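Local coordinates for Lmo2349 protein (Listeria monocytogenes, PDB 4GVO), which probably binds L-cystine or a related amino acid outside the cell and hands it to an ABC importer, as a family 3 solute-binding protein, at residues K44-G48 against Y49-F53; N60-V63 against S64-A67; E138-G141 against N142-I146; N158-T162 against G163-A167; S219-D223 against G224-K228. All coordinates share one frame; numbering follows the deposited sequence.

Interaction 1: residues K44-G48 against Y49-F53. With NA (sodium ion), chain D.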
loop_
_atom_site.group_PDB
_atom_site.type_symbol
_atom_site.label_atom_id
_atom_site.label_comp_id
_atom_site.label_asym_id
_atom_site.label_seq_id
_atom_site.Cartn_x
_atom_site.Cartn_y
_atom_site.Cartn_z
ATOM N N LYS A 44 13.861 13.262 -11.262
ATOM C CA LYS A 44 15.173 13.846 -11.396
ATOM C C LYS A 44 15.989 13.142 -12.506
ATOM O O LYS A 44 16.799 13.772 -13.205
ATOM C CB LYS A 44 15.818 13.808 -10.005
ATOM C CG LYS A 44 17.261 14.178 -9.884
ATOM C CD LYS A 44 17.759 13.810 -8.491
ATOM C CE LYS A 44 16.924 14.453 -7.393
ATOM N NZ LYS A 44 17.241 13.894 -6.025
ATOM N N ARG A 45 15.758 11.842 -12.661
ATOM C CA ARG A 45 16.455 11.024 -13.588
ATOM C C ARG A 45 15.799 10.887 -14.946
ATOM O O ARG A 45 16.307 10.161 -15.827
ATOM C CB ARG A 45 16.709 9.651 -12.941
ATOM C CG ARG A 45 17.496 9.813 -11.650
ATOM C CD ARG A 45 17.906 8.488 -11.088
ATOM N NE ARG A 45 18.462 8.654 -9.734
ATOM C CZ ARG A 45 19.456 7.938 -9.254
ATOM N NH1 ARG A 45 20.019 6.987 -10.000
ATOM N NH2 ARG A 45 19.848 8.118 -8.023
ATOM N N LEU A 46 14.716 11.625 -15.172
ATOM C CA LEU A 46 13.995 11.582 -16.464
ATOM C C LEU A 46 13.816 13.014 -16.944
ATOM O O LEU A 46 12.794 13.662 -16.670
ATOM C CB LEU A 46 12.639 10.911 -16.258
ATOM C CG LEU A 46 12.700 9.370 -16.073
ATOM C CD1 LEU A 46 11.277 8.851 -15.787
ATOM C CD2 LEU A 46 13.321 8.613 -17.265
ATOM N N PRO A 47 14.822 13.541 -17.628
ATOM C CA PRO A 47 14.727 14.934 -18.050
ATOM C C PRO A 47 13.644 15.254 -19.077
ATOM O O PRO A 47 13.218 16.405 -19.170
ATOM C CB PRO A 47 16.126 15.228 -18.593
ATOM C CG PRO A 47 16.721 13.920 -18.939
ATOM C CD PRO A 47 16.112 12.925 -17.980
ATOM N N GLY A 48 13.125 14.230 -19.751
ATOM C CA GLY A 48 12.037 14.453 -20.702
ATOM C C GLY A 48 10.657 14.499 -20.080
ATOM O O GLY A 48 9.657 14.659 -20.774
ATOM N N TYR A 49 10.586 14.366 -18.756
ATOM C CA TYR A 49 9.311 14.303 -18.080
ATOM C C TYR A 49 9.358 15.230 -16.852
ATOM O O TYR A 49 10.423 15.451 -16.277
ATOM C CB TYR A 49 9.022 12.882 -17.619
ATOM C CG TYR A 49 8.807 11.915 -18.757
ATOM C CD1 TYR A 49 7.560 11.795 -19.362
ATOM C CD2 TYR A 49 9.842 11.169 -19.266
ATOM C CE1 TYR A 49 7.349 10.917 -20.424
ATOM C CE2 TYR A 49 9.639 10.280 -20.322
ATOM C CZ TYR A 49 8.379 10.139 -20.877
ATOM O OH TYR A 49 8.155 9.270 -21.909
ATOM N N LYS A 50 8.201 15.731 -16.455
ATOM C CA LYS A 50 8.032 16.473 -15.196
ATOM C C LYS A 50 6.885 15.809 -14.479
ATOM O O LYS A 50 5.818 15.729 -15.006
ATOM C CB LYS A 50 7.701 17.960 -15.457
ATOM C CG LYS A 50 7.536 18.840 -14.218
ATOM C CD LYS A 50 6.896 20.196 -14.562
ATOM C CE LYS A 50 5.381 20.243 -14.276
ATOM N NZ LYS A 50 4.592 20.882 -15.374
ATOM N N PHE A 51 7.116 15.378 -13.258
ATOM C CA PHE A 51 6.098 14.661 -12.487
ATOM C C PHE A 51 5.480 15.629 -11.504
ATOM O O PHE A 51 6.180 16.339 -10.772
ATOM C CB PHE A 51 6.707 13.472 -11.744
ATOM C CG PHE A 51 7.113 12.326 -12.635
ATOM C CD1 PHE A 51 8.221 12.401 -13.468
ATOM C CD2 PHE A 51 6.403 11.114 -12.633
ATOM C CE1 PHE A 51 8.591 11.347 -14.287
ATOM C CE2 PHE A 51 6.806 10.063 -13.452
ATOM C CZ PHE A 51 7.922 10.178 -14.246
ATOM N N LYS A 52 4.169 15.632 -11.464
ATOM C CA LYS A 52 3.451 16.377 -10.476
ATOM C C LYS A 52 2.434 15.474 -9.796
ATOM O O LYS A 52 1.994 14.514 -10.383
ATOM C CB LYS A 52 2.744 17.540 -11.098
ATOM C CG LYS A 52 1.705 17.189 -12.078
ATOM C CD LYS A 52 1.086 18.439 -12.695
ATOM C CE LYS A 52 0.342 19.297 -11.677
ATOM N NZ LYS A 52 -0.300 20.463 -12.327
ATOM N N PHE A 53 2.048 15.820 -8.575
ATOM C CA PHE A 53 1.141 14.992 -7.824
ATOM C C PHE A 53 -0.284 15.542 -7.842
ATOM O O PHE A 53 -0.519 16.750 -7.892
ATOM C CB PHE A 53 1.634 14.855 -6.374
ATOM C CG PHE A 53 2.956 14.162 -6.258
ATOM C CD1 PHE A 53 3.045 12.774 -6.305
ATOM C CD2 PHE A 53 4.131 14.897 -6.166
ATOM C CE1 PHE A 53 4.266 12.157 -6.194
ATOM C CE2 PHE A 53 5.357 14.270 -6.092
ATOM C CZ PHE A 53 5.416 12.897 -6.098
HETATM NA NA NA D . 12.041 14.913 -14.884
HETATM O O HOH W 1 13.370 16.769 -14.736
#
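Leu-46 (chi1 -74°) and Phe-51 (chi1 -71°) both set CG anti to the carbonyl carbon, a choice that helps bring Leu-46 CD1 to the edge of the Phe-51 ring. There the methyl lies near the ring plane, 3.9 Å from Phe-51 CZ. Tyr-49 has the same first torsion but packs differently: the carbonyl O of Gly-48 lies over one face of its ring, while Leu-46 CB approaches obliquely, 4.1 Å from Tyr-49 CD2. The backbone between them is a type I beta turn from Leu-46 to Tyr-49 that leads out of helix 34-44 into strand 49-55. Its closing bond runs from Tyr-49 N to Leu-46 O over 3.1 Å, and the donor stands well above the carbonyl plane. Leu-46 O also binds the sodium ion at 2.3 Å, and Tyr-49 O binds it at 2.2 Å. Water 1 lies 2.3 Å from the sodium ion, and O and OD1 of Asp-43 at the end of the helix complete the site; OD2 of the same carboxylate accepts from Phe-51 N. Two carbonyl oxygens only 3.0 Å apart, Leu-46 O and Tyr-49 O, would probably repel each other without the cation. The ion therefore probably offsets that repulsion and pins helix end, turn and strand start together.

Interaction 2: residues N60-V63 against S64-A67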
loop_
_atom_site.group_PDB
_atom_site.type_symbol
_atom_site.label_atom_id
_atom_site.label_comp_id
_atom_site.label_asym_id
_atom_site.label_seq_id
_atom_site.Cartn_x
_atom_site.Cartn_y
_atom_site.Cartn_z
ATOM N N ASN A 60 -10.116 6.398 -4.430
ATOM C CA ASN A 60 -10.374 6.992 -5.724
ATOM C C ASN A 60 -9.242 6.837 -6.710
ATOM O O ASN A 60 -9.405 7.203 -7.863
ATOM C CB ASN A 60 -10.627 8.515 -5.560
ATOM C CG ASN A 60 -11.290 9.126 -6.777
ATOM O OD1 ASN A 60 -12.356 8.682 -7.195
ATOM N ND2 ASN A 60 -10.659 10.168 -7.329
ATOM N N LEU A 61 -8.095 6.285 -6.289
ATOM C CA LEU A 61 -6.915 6.332 -7.138
ATOM C C LEU A 61 -7.109 5.573 -8.464
ATOM O O LEU A 61 -6.791 6.080 -9.539
ATOM C CB LEU A 61 -5.690 5.795 -6.412
ATOM C CG LEU A 61 -5.109 6.715 -5.363
ATOM C CD1 LEU A 61 -4.128 5.909 -4.495
ATOM C CD2 LEU A 61 -4.411 7.914 -6.015
ATOM N N LEU A 62 -7.643 4.349 -8.389
ATOM C CA LEU A 62 -7.813 3.567 -9.630
ATOM C C LEU A 62 -9.073 3.996 -10.416
ATOM O O LEU A 62 -9.133 3.826 -11.647
ATOM C CB LEU A 62 -7.795 2.057 -9.365
ATOM C CG LEU A 62 -6.478 1.536 -8.824
ATOM C CD1 LEU A 62 -6.556 0.021 -8.656
ATOM C CD2 LEU A 62 -5.347 1.969 -9.781
ATOM N N VAL A 63 -10.032 4.632 -9.745
ATOM C CA VAL A 63 -11.166 5.249 -10.458
ATOM C C VAL A 63 -10.549 6.363 -11.309
ATOM O O VAL A 63 -10.860 6.470 -12.512
ATOM C CB VAL A 63 -12.224 5.795 -9.439
ATOM C CG1 VAL A 63 -13.312 6.558 -10.171
ATOM C CG2 VAL A 63 -12.807 4.637 -8.621
ATOM N N SER A 64 -9.681 7.191 -10.726
ATOM C CA SER A 64 -9.047 8.298 -11.438
ATOM C C SER A 64 -8.164 7.808 -12.579
ATOM O O SER A 64 -8.224 8.318 -13.712
ATOM C CB SER A 64 -8.290 9.142 -10.417
ATOM O OG SER A 64 -7.698 10.296 -10.957
ATOM N N LEU A 65 -7.383 6.774 -12.319
ATOM C CA LEU A 65 -6.502 6.214 -13.341
ATOM C C LEU A 65 -7.323 5.658 -14.501
ATOM O O LEU A 65 -6.994 5.917 -15.682
ATOM C CB LEU A 65 -5.548 5.149 -12.736
ATOM C CG LEU A 65 -4.485 4.567 -13.674
ATOM C CD1 LEU A 65 -3.445 5.602 -14.166
ATOM C CD2 LEU A 65 -3.770 3.388 -12.996
ATOM N N GLY A 66 -8.389 4.936 -14.172
ATOM C CA GLY A 66 -9.216 4.404 -15.205
ATOM C C GLY A 66 -9.892 5.465 -16.044
ATOM O O GLY A 66 -10.119 5.258 -17.253
ATOM N N ALA A 67 -10.216 6.586 -15.434
ATOM C CA ALA A 67 -10.825 7.700 -16.168
ATOM C C ALA A 67 -9.808 8.621 -16.887
ATOM O O ALA A 67 -10.169 9.594 -17.534
ATOM C CB ALA A 67 -11.630 8.537 -15.243
#
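Leu-62 and Leu-65 lie side by side and point the same way from one flank of the short helix, their CD2 methyls 3.9 Å apart. They get there by different torsions: Leu-62 keeps CG beside its backbone N (chi1 -64°), whereas Leu-65 turns CG anti to that N (chi1 -175°) with chi2 near +64°, so that one branch bends back to the earlier leucine. The CB of Leu-65 meanwhile rests against the helix backbone, 3.6 Å from Leu-61 O. One turn apart on another flank, Asn-60 turns CG anti to its backbone N, which carries ND2 toward the next turn, 4.0 Å from Ser-64 CB, a contact of van der Waals kind. Ser-64 CB also sits against two carbonyls of the preceding turn, 3.4 Å from Asn-60 O and 3.5 Å from Leu-61 O. Four successive i to i+4 backbone bonds join the halves, from Ser-64 N to Asn-60 O (2.9 Å) through to Ala-67 N to Val-63 O (3.0 Å); the last is the most bent. The ligand pocket is not far off, the side chain of Leu-62 lying about 7 Å from the bound histidine or S-oxy cysteine. Within the fold, Leu-62 and Leu-65 pack on Met-201 of strand 191-202, Leu-61 and Leu-65 rest on Val-73 of strand 72-73, and Ser-64 faces the loop at Lys-69 and Val-70 that follows the helix.

Interaction 3: residues E138-G141 against N142-I146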
loop_
_atom_site.group_PDB
_atom_site.type_symbol
_atom_site.label_atom_id
_atom_site.label_comp_id
_atom_site.label_asym_id
_atom_site.label_seq_id
_atom_site.Cartn_x
_atom_site.Cartn_y
_atom_site.Cartn_z
ATOM N N GLU A 138 -15.452 -16.230 0.984
ATOM C CA GLU A 138 -16.237 -17.043 0.074
ATOM C C GLU A 138 -15.812 -18.512 0.184
ATOM O O GLU A 138 -16.664 -19.421 0.261
ATOM C CB GLU A 138 -16.054 -16.487 -1.345
ATOM C CG GLU A 138 -16.913 -17.233 -2.338
ATOM C CD GLU A 138 -16.720 -16.756 -3.752
ATOM O OE1 GLU A 138 -15.578 -16.436 -4.135
ATOM O OE2 GLU A 138 -17.731 -16.718 -4.464
ATOM N N GLU A 139 -14.516 -18.754 0.236
ATOM C CA GLU A 139 -14.008 -20.122 0.420
ATOM C C GLU A 139 -14.536 -20.804 1.671
ATOM O O GLU A 139 -14.765 -22.006 1.678
ATOM C CB GLU A 139 -12.484 -20.061 0.475
ATOM C CG GLU A 139 -11.762 -21.375 0.766
ATOM C CD GLU A 139 -10.295 -21.179 1.039
ATOM O OE1 GLU A 139 -9.773 -20.095 0.647
ATOM O OE2 GLU A 139 -9.670 -22.095 1.626
ATOM N N GLN A 140 -14.782 -20.000 2.719
ATOM C CA GLN A 140 -15.259 -20.454 4.006
ATOM C C GLN A 140 -16.791 -20.415 4.134
ATOM O O GLN A 140 -17.330 -20.529 5.239
ATOM C CB GLN A 140 -14.580 -19.654 5.131
ATOM C CG GLN A 140 -13.086 -19.929 5.175
ATOM C CD GLN A 140 -12.297 -19.292 6.315
ATOM O OE1 GLN A 140 -11.071 -19.500 6.391
ATOM N NE2 GLN A 140 -12.951 -18.493 7.165
ATOM N N GLY A 141 -17.502 -20.211 3.034
ATOM C CA GLY A 141 -18.967 -20.201 3.105
ATOM C C GLY A 141 -19.568 -18.948 3.707
ATOM O O GLY A 141 -20.643 -19.016 4.290
ATOM N N ASN A 142 -18.866 -17.824 3.574
ATOM C CA ASN A 142 -19.355 -16.553 4.085
ATOM C C ASN A 142 -19.534 -16.602 5.596
ATOM O O ASN A 142 -20.545 -16.139 6.128
ATOM C CB ASN A 142 -20.697 -16.161 3.447
ATOM C CG ASN A 142 -21.037 -14.683 3.650
ATOM O OD1 ASN A 142 -20.187 -13.847 3.476
ATOM N ND2 ASN A 142 -22.302 -14.366 3.963
ATOM N N ASN A 143 -18.530 -17.132 6.285
ATOM C CA ASN A 143 -18.664 -17.360 7.710
ATOM C C ASN A 143 -18.143 -16.228 8.603
ATOM O O ASN A 143 -18.196 -16.371 9.823
ATOM C CB ASN A 143 -18.113 -18.742 8.140
ATOM C CG ASN A 143 -16.612 -18.819 8.148
ATOM O OD1 ASN A 143 -15.946 -17.997 7.549
ATOM N ND2 ASN A 143 -16.074 -19.891 8.764
ATOM N N PHE A 144 -17.626 -15.145 8.015
ATOM C CA PHE A 144 -17.285 -13.967 8.745
ATOM C C PHE A 144 -17.820 -12.729 8.049
ATOM O O PHE A 144 -18.365 -12.815 6.958
ATOM C CB PHE A 144 -15.797 -13.883 9.140
ATOM C CG PHE A 144 -14.818 -13.826 8.013
ATOM C CD1 PHE A 144 -14.363 -12.623 7.562
ATOM C CD2 PHE A 144 -14.267 -14.993 7.482
ATOM C CE1 PHE A 144 -13.412 -12.536 6.582
ATOM C CE2 PHE A 144 -13.304 -14.917 6.482
ATOM C CZ PHE A 144 -12.885 -13.677 6.024
ATOM N N GLU A 145 -17.721 -11.596 8.721
ATOM C CA GLU A 145 -18.174 -10.291 8.217
ATOM C C GLU A 145 -16.971 -9.465 7.866
ATOM O O GLU A 145 -16.055 -9.397 8.665
ATOM C CB GLU A 145 -18.996 -9.544 9.286
ATOM C CG GLU A 145 -19.430 -8.162 8.818
ATOM C CD GLU A 145 -20.202 -7.378 9.866
ATOM O OE1 GLU A 145 -20.480 -7.925 10.957
ATOM O OE2 GLU A 145 -20.574 -6.216 9.550
ATOM N N ILE A 146 -16.999 -8.816 6.691
ATOM C CA ILE A 146 -15.989 -7.876 6.274
ATOM C C ILE A 146 -16.663 -6.492 6.227
ATOM O O ILE A 146 -17.712 -6.303 5.588
ATOM C CB ILE A 146 -15.368 -8.191 4.895
ATOM C CG1 ILE A 146 -14.633 -9.538 4.913
ATOM C CG2 ILE A 146 -14.385 -7.109 4.487
ATOM C CD1 ILE A 146 -14.213 -10.090 3.560
#
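Gln-140 and Asn-143 are joined by a side-chain hydrogen bond across the turn, from Gln-140 NE2 to Asn-143 OD1 at 3.1 Å and 161°. The donor lies in the carbonyl plane of the asparagine, on a lone pair, and the acceptor lies close to the amide plane of the glutamine, yet the two amides stand almost perpendicular, 87° apart. Gln-140 reaches across with an extended chain, while Asn-143 places CG between its backbone N and carbonyl carbon (chi1 74°), which turns OD1 toward Gln-140. Its OD1 then also touches Gln-140 CB at 3.2 Å. The other end of the glutamine amide is held too, OE1 bonding to the hydroxyl of Thr-113. Van der Waals contact continues to Phe-144, whose ring meets Gln-140 NE2 at its edge, 3.7 Å from Phe-144 CE2. Backbone bonding belongs to the helix end: Gly-141, with positive phi, is the C-prime residue of a Schellman motif. Gly-141 N bonds to Glu-138 O at 3.0 Å, and Asn-142 N turns back to the carbonyl of Asn-137. In this way helix 128-139 is closed and the chain reversed into strand 145-148, the last step of the beta-alpha-beta unit that begins with strand 120-123. Asn-137 ties the two elements again by bonding the carbonyl of Phe-144 through its side chain. Held by Asn-143 at NE2 and by Thr-113 at OE1, the Gln-140 amide has its N and O ends told apart and is probably fixed against flipping.

Interaction 4: residues N158-T162 against G163-A167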
loop_
_atom_site.group_PDB
_atom_site.type_symbol
_atom_site.label_atom_id
_atom_site.label_comp_id
_atom_site.label_asym_id
_atom_site.label_seq_id
_atom_site.Cartn_x
_atom_site.Cartn_y
_atom_site.Cartn_z
ATOM N N ASN A 158 -8.791 2.051 15.828
ATOM C CA ASN A 158 -9.783 2.281 16.832
ATOM C C ASN A 158 -10.872 1.218 16.922
ATOM O O ASN A 158 -11.325 0.917 17.997
ATOM C CB ASN A 158 -10.344 3.714 16.736
ATOM C CG ASN A 158 -9.374 4.726 17.308
ATOM O OD1 ASN A 158 -9.294 4.845 18.528
ATOM N ND2 ASN A 158 -8.624 5.427 16.459
ATOM N N GLN A 159 -11.276 0.641 15.796
ATOM C CA GLN A 159 -12.221 -0.419 15.863
ATOM C C GLN A 159 -11.581 -1.690 16.441
ATOM O O GLN A 159 -12.272 -2.433 17.162
ATOM C CB GLN A 159 -12.870 -0.707 14.515
ATOM C CG GLN A 159 -13.641 0.458 13.947
ATOM C CD GLN A 159 -14.695 0.068 12.949
ATOM O OE1 GLN A 159 -15.333 -1.001 13.099
ATOM N NE2 GLN A 159 -14.905 0.913 11.921
ATOM N N LEU A 160 -10.275 -1.893 16.245
ATOM C CA LEU A 160 -9.622 -3.024 16.956
ATOM C C LEU A 160 -9.555 -2.756 18.467
ATOM O O LEU A 160 -9.809 -3.630 19.281
ATOM C CB LEU A 160 -8.208 -3.253 16.440
ATOM C CG LEU A 160 -8.115 -3.833 15.018
ATOM C CD1 LEU A 160 -6.667 -3.790 14.541
ATOM C CD2 LEU A 160 -8.705 -5.227 14.926
ATOM N N LYS A 161 -9.238 -1.509 18.825
ATOM C CA LYS A 161 -9.097 -1.112 20.236
ATOM C C LYS A 161 -10.353 -1.441 21.020
ATOM O O LYS A 161 -10.277 -1.958 22.123
ATOM C CB LYS A 161 -8.834 0.401 20.338
ATOM C CG LYS A 161 -8.577 0.924 21.743
ATOM C CD LYS A 161 -8.307 2.444 21.768
ATOM C CE LYS A 161 -7.911 2.956 23.157
ATOM N NZ LYS A 161 -6.831 4.005 23.224
ATOM N N THR A 162 -11.509 -1.050 20.468
ATOM C CA THR A 162 -12.784 -1.230 21.156
ATOM C C THR A 162 -13.371 -2.613 21.065
ATOM O O THR A 162 -14.344 -2.907 21.760
ATOM C CB THR A 162 -13.873 -0.281 20.624
ATOM O OG1 THR A 162 -14.130 -0.577 19.256
ATOM C CG2 THR A 162 -13.439 1.143 20.729
ATOM N N GLY A 163 -12.800 -3.475 20.214
ATOM C CA GLY A 163 -13.357 -4.764 19.965
ATOM C C GLY A 163 -14.472 -4.791 18.927
ATOM O O GLY A 163 -15.018 -5.835 18.642
ATOM N N ARG A 164 -14.800 -3.655 18.333
ATOM C CA ARG A 164 -15.821 -3.629 17.284
ATOM C C ARG A 164 -15.383 -4.454 16.099
ATOM O O ARG A 164 -16.209 -5.031 15.401
ATOM C CB ARG A 164 -16.100 -2.199 16.764
ATOM C CG ARG A 164 -16.821 -1.279 17.700
ATOM C CD ARG A 164 -16.694 0.150 17.221
ATOM N NE ARG A 164 -17.448 0.349 16.010
ATOM C CZ ARG A 164 -17.334 1.427 15.225
ATOM N NH1 ARG A 164 -16.447 2.397 15.483
ATOM N NH2 ARG A 164 -18.091 1.536 14.132
ATOM N N ALA A 165 -14.083 -4.455 15.840
ATOM C CA ALA A 165 -13.474 -5.357 14.865
ATOM C C ALA A 165 -12.598 -6.340 15.627
ATOM O O ALA A 165 -11.906 -5.944 16.552
ATOM C CB ALA A 165 -12.632 -4.609 13.838
ATOM N N ASP A 166 -12.575 -7.605 15.188
ATOM C CA ASP A 166 -11.713 -8.633 15.753
ATOM C C ASP A 166 -10.320 -8.661 15.093
ATOM O O ASP A 166 -9.337 -9.051 15.710
ATOM C CB ASP A 166 -12.406 -9.964 15.568
ATOM C CG ASP A 166 -13.695 -10.059 16.377
ATOM O OD1 ASP A 166 -13.577 -10.288 17.602
ATOM O OD2 ASP A 166 -14.785 -9.871 15.775
ATOM N N ALA A 167 -10.254 -8.271 13.821
ATOM C CA ALA A 167 -9.022 -8.343 13.037
ATOM C C ALA A 167 -9.077 -7.384 11.887
ATOM O O ALA A 167 -10.161 -6.903 11.528
ATOM C CB ALA A 167 -8.764 -9.770 12.487
HETATM O O HOH W 2 -14.382 2.232 17.299
HETATM O O HOH W 3 -10.127 -6.265 18.619
#
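Gly-163 is the first residue after helix 156-162 to leave helical angles, with positive phi, and the chain turns back so that Ala-165 N meets Gln-159 O at 3.0 Å in a nearly straight bond (175°) and Gly-163 N bonds to Leu-160 O. Gln-159 and Arg-164 make the chief side-chain contact: in one of the arginine's two conformers, amide and guanidinium lie flat on one another, their planes 1° apart, with Gln-159 CD over the centre of the guanidinium and 3.7 Å from Arg-164 CZ. A bend at chi3 (69°) brings the guanidinium over the Gln-159 amide. Thr-162 runs alongside its aliphatic part, with OG1 3.2 Å from Arg-164 CG, and that same oxygen accepts a bond from Arg-164 N at 3.3 Å. Leu-160 CD2 packs against the returning chain, 3.6 Å from Ala-167 N and 4.1 Å from Ala-165 CB. Water 3 bridges the turn, donating to the carbonyls of Leu-160 and Ala-165, and water 2 accepts from Arg-164 NH1 at the guanidinium edge. The loop leads into strand 168-170, and Gln-159 and Ala-165 pack on strand 120-123. Partners outside steady both stacked groups: Asn-154 takes a bond from Gln-159 NE2 through its backbone O and one from Arg-164 NH1 through OD1, while Arg-120 donates to Gln-159 OE1. In this conformer the arginine thus finds acceptors for NH1 while one face packs on the amide, which probably helps to hold its folded shape against the helix end.

Interaction 5: residues S219-D223 against G224-K228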
loop_
_atom_site.group_PDB
_atom_site.type_symbol
_atom_site.label_atom_id
_atom_site.label_comp_id
_atom_site.label_asym_id
_atom_site.label_seq_id
_atom_site.Cartn_x
_atom_site.Cartn_y
_atom_site.Cartn_z
ATOM N N SER A 219 18.185 2.414 -12.131
ATOM C CA SER A 219 19.377 3.197 -11.762
ATOM C C SER A 219 19.383 3.590 -10.286
ATOM O O SER A 219 20.438 3.669 -9.664
ATOM C CB SER A 219 19.541 4.426 -12.663
ATOM O OG SER A 219 18.591 5.423 -12.413
ATOM N N ILE A 220 18.211 3.818 -9.712
ATOM C CA ILE A 220 18.046 4.079 -8.290
ATOM C C ILE A 220 18.407 2.863 -7.442
ATOM O O ILE A 220 18.994 2.994 -6.368
ATOM C CB ILE A 220 16.614 4.590 -8.047
ATOM C CG1 ILE A 220 16.455 5.994 -8.667
ATOM C CG2 ILE A 220 16.211 4.607 -6.571
ATOM C CD1 ILE A 220 15.005 6.423 -8.874
ATOM N N ILE A 221 18.021 1.689 -7.905
ATOM C CA ILE A 221 18.492 0.458 -7.276
ATOM C C ILE A 221 20.015 0.352 -7.380
ATOM O O ILE A 221 20.710 0.093 -6.374
ATOM C CB ILE A 221 17.778 -0.756 -7.901
ATOM C CG1 ILE A 221 16.325 -0.793 -7.410
ATOM C CG2 ILE A 221 18.564 -2.049 -7.578
ATOM C CD1 ILE A 221 15.442 -1.726 -8.231
ATOM N N ASP A 222 20.523 0.555 -8.569
ATOM C CA ASP A 222 21.908 0.183 -8.893
ATOM C C ASP A 222 22.935 1.052 -8.152
ATOM O O ASP A 222 24.036 0.580 -7.825
ATOM C CB ASP A 222 22.180 0.244 -10.389
ATOM C CG ASP A 222 21.493 -0.872 -11.180
ATOM O OD1 ASP A 222 20.923 -1.779 -10.575
ATOM O OD2 ASP A 222 21.496 -0.838 -12.421
ATOM N N ASP A 223 22.571 2.306 -7.878
ATOM C CA ASP A 223 23.458 3.197 -7.151
ATOM C C ASP A 223 23.274 3.245 -5.624
ATOM O O ASP A 223 23.952 4.027 -4.952
ATOM C CB ASP A 223 23.491 4.586 -7.795
ATOM C CG ASP A 223 22.278 5.436 -7.485
ATOM O OD1 ASP A 223 21.446 5.019 -6.654
ATOM O OD2 ASP A 223 22.193 6.538 -8.075
ATOM N N GLY A 224 22.402 2.378 -5.096
ATOM C CA GLY A 224 22.184 2.276 -3.678
ATOM C C GLY A 224 21.156 3.236 -3.125
ATOM O O GLY A 224 20.898 3.228 -1.933
ATOM N N THR A 225 20.528 4.010 -3.992
ATOM C CA THR A 225 19.537 5.010 -3.541
ATOM C C THR A 225 18.290 4.323 -2.971
ATOM O O THR A 225 17.739 4.788 -1.971
ATOM C CB THR A 225 19.197 6.002 -4.677
ATOM O OG1 THR A 225 20.419 6.662 -5.031
ATOM C CG2 THR A 225 18.149 7.046 -4.217
ATOM N N LEU A 226 17.820 3.227 -3.555
ATOM C CA LEU A 226 16.624 2.597 -3.007
ATOM C C LEU A 226 16.881 2.038 -1.637
ATOM O O LEU A 226 15.999 2.089 -0.777
ATOM C CB LEU A 226 16.034 1.542 -3.933
ATOM C CG LEU A 226 14.546 1.219 -3.672
ATOM C CD1 LEU A 226 13.669 2.391 -4.085
ATOM C CD2 LEU A 226 14.142 -0.041 -4.422
ATOM N N LYS A 227 18.077 1.481 -1.433
ATOM C CA LYS A 227 18.449 1.036 -0.080
ATOM C C LYS A 227 18.345 2.160 0.959
ATOM O O LYS A 227 17.766 1.997 2.036
ATOM C CB LYS A 227 19.847 0.425 -0.081
ATOM C CG LYS A 227 20.385 0.082 1.294
ATOM C CD LYS A 227 19.608 -1.052 1.899
ATOM C CE LYS A 227 19.942 -1.318 3.410
ATOM N NZ LYS A 227 19.555 -0.205 4.333
ATOM N N LYS A 228 18.891 3.306 0.615
ATOM C CA LYS A 228 18.863 4.461 1.507
ATOM C C LYS A 228 17.427 4.987 1.756
ATOM O O LYS A 228 17.040 5.285 2.887
ATOM C CB LYS A 228 19.776 5.575 0.984
ATOM C CG LYS A 228 21.270 5.254 1.096
ATOM C CD LYS A 228 22.149 6.281 0.395
ATOM C CE LYS A 228 23.623 6.026 0.653
ATOM N NZ LYS A 228 24.061 6.620 1.958
HETATM O O HOH W 4 19.465 0.205 -3.782
#
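Gly-224, at the N-cap position of helix 225-234, receives the chain as it leaves helix 207-222, and its N bonds to Ile-221 O at 3.1 Å. Its positive phi (86°) suits a residue without a side chain. Thr-225 follows and is gripped twice by one carboxylate oxygen: its N reaches Asp-223 OD1 at 3.0 Å, nearly head-on to the C-O bond, and its OG1 donates to the same oxygen over a short 2.5 Å, from the syn side and 33° out of the carboxylate plane. Both donors come from one face. Asp-223 presents OD1 by tucking CG between its backbone N and carbonyl carbon (chi1 77°). Leu-226 N then bonds to Ile-220 O at 3.1 Å, and the leucine side chain lies along Ile-221, its CD2 3.8 Å from Ile-221 CG1, with Ile-220 CG2 at its base. Lys-227 N closes the series through water 4, which donates to Ile-221 O. The second carboxylate oxygen, OD2, pairs with Arg-45 in a salt bridge. Asp-223 thus binds a charged partner with one oxygen and the first turn of the new helix with the other, an arrangement that would probably favour its ionised form.

How the interactions relate
All five contacts are local and follow one another in series along the chain; none nests within or crosses another. Interaction 1 closes the turn from helix 34-44 into strand 49-55, and interaction 2 holds the short helix 61-66 that comes next. Interaction 3 ends helix 128-139 before strand 145-148; interaction 4 follows helix 156-162 before strand 168-170, their centres about 19 Å apart. Interaction 5 joins helices 207-222 and 225-234 and brings the chain back to interaction 1, the pair that touches, with Arg-45 of the first turn reaching over to the second. Interactions 3 and 4 lie across the chain's centre from interactions 1 and 5.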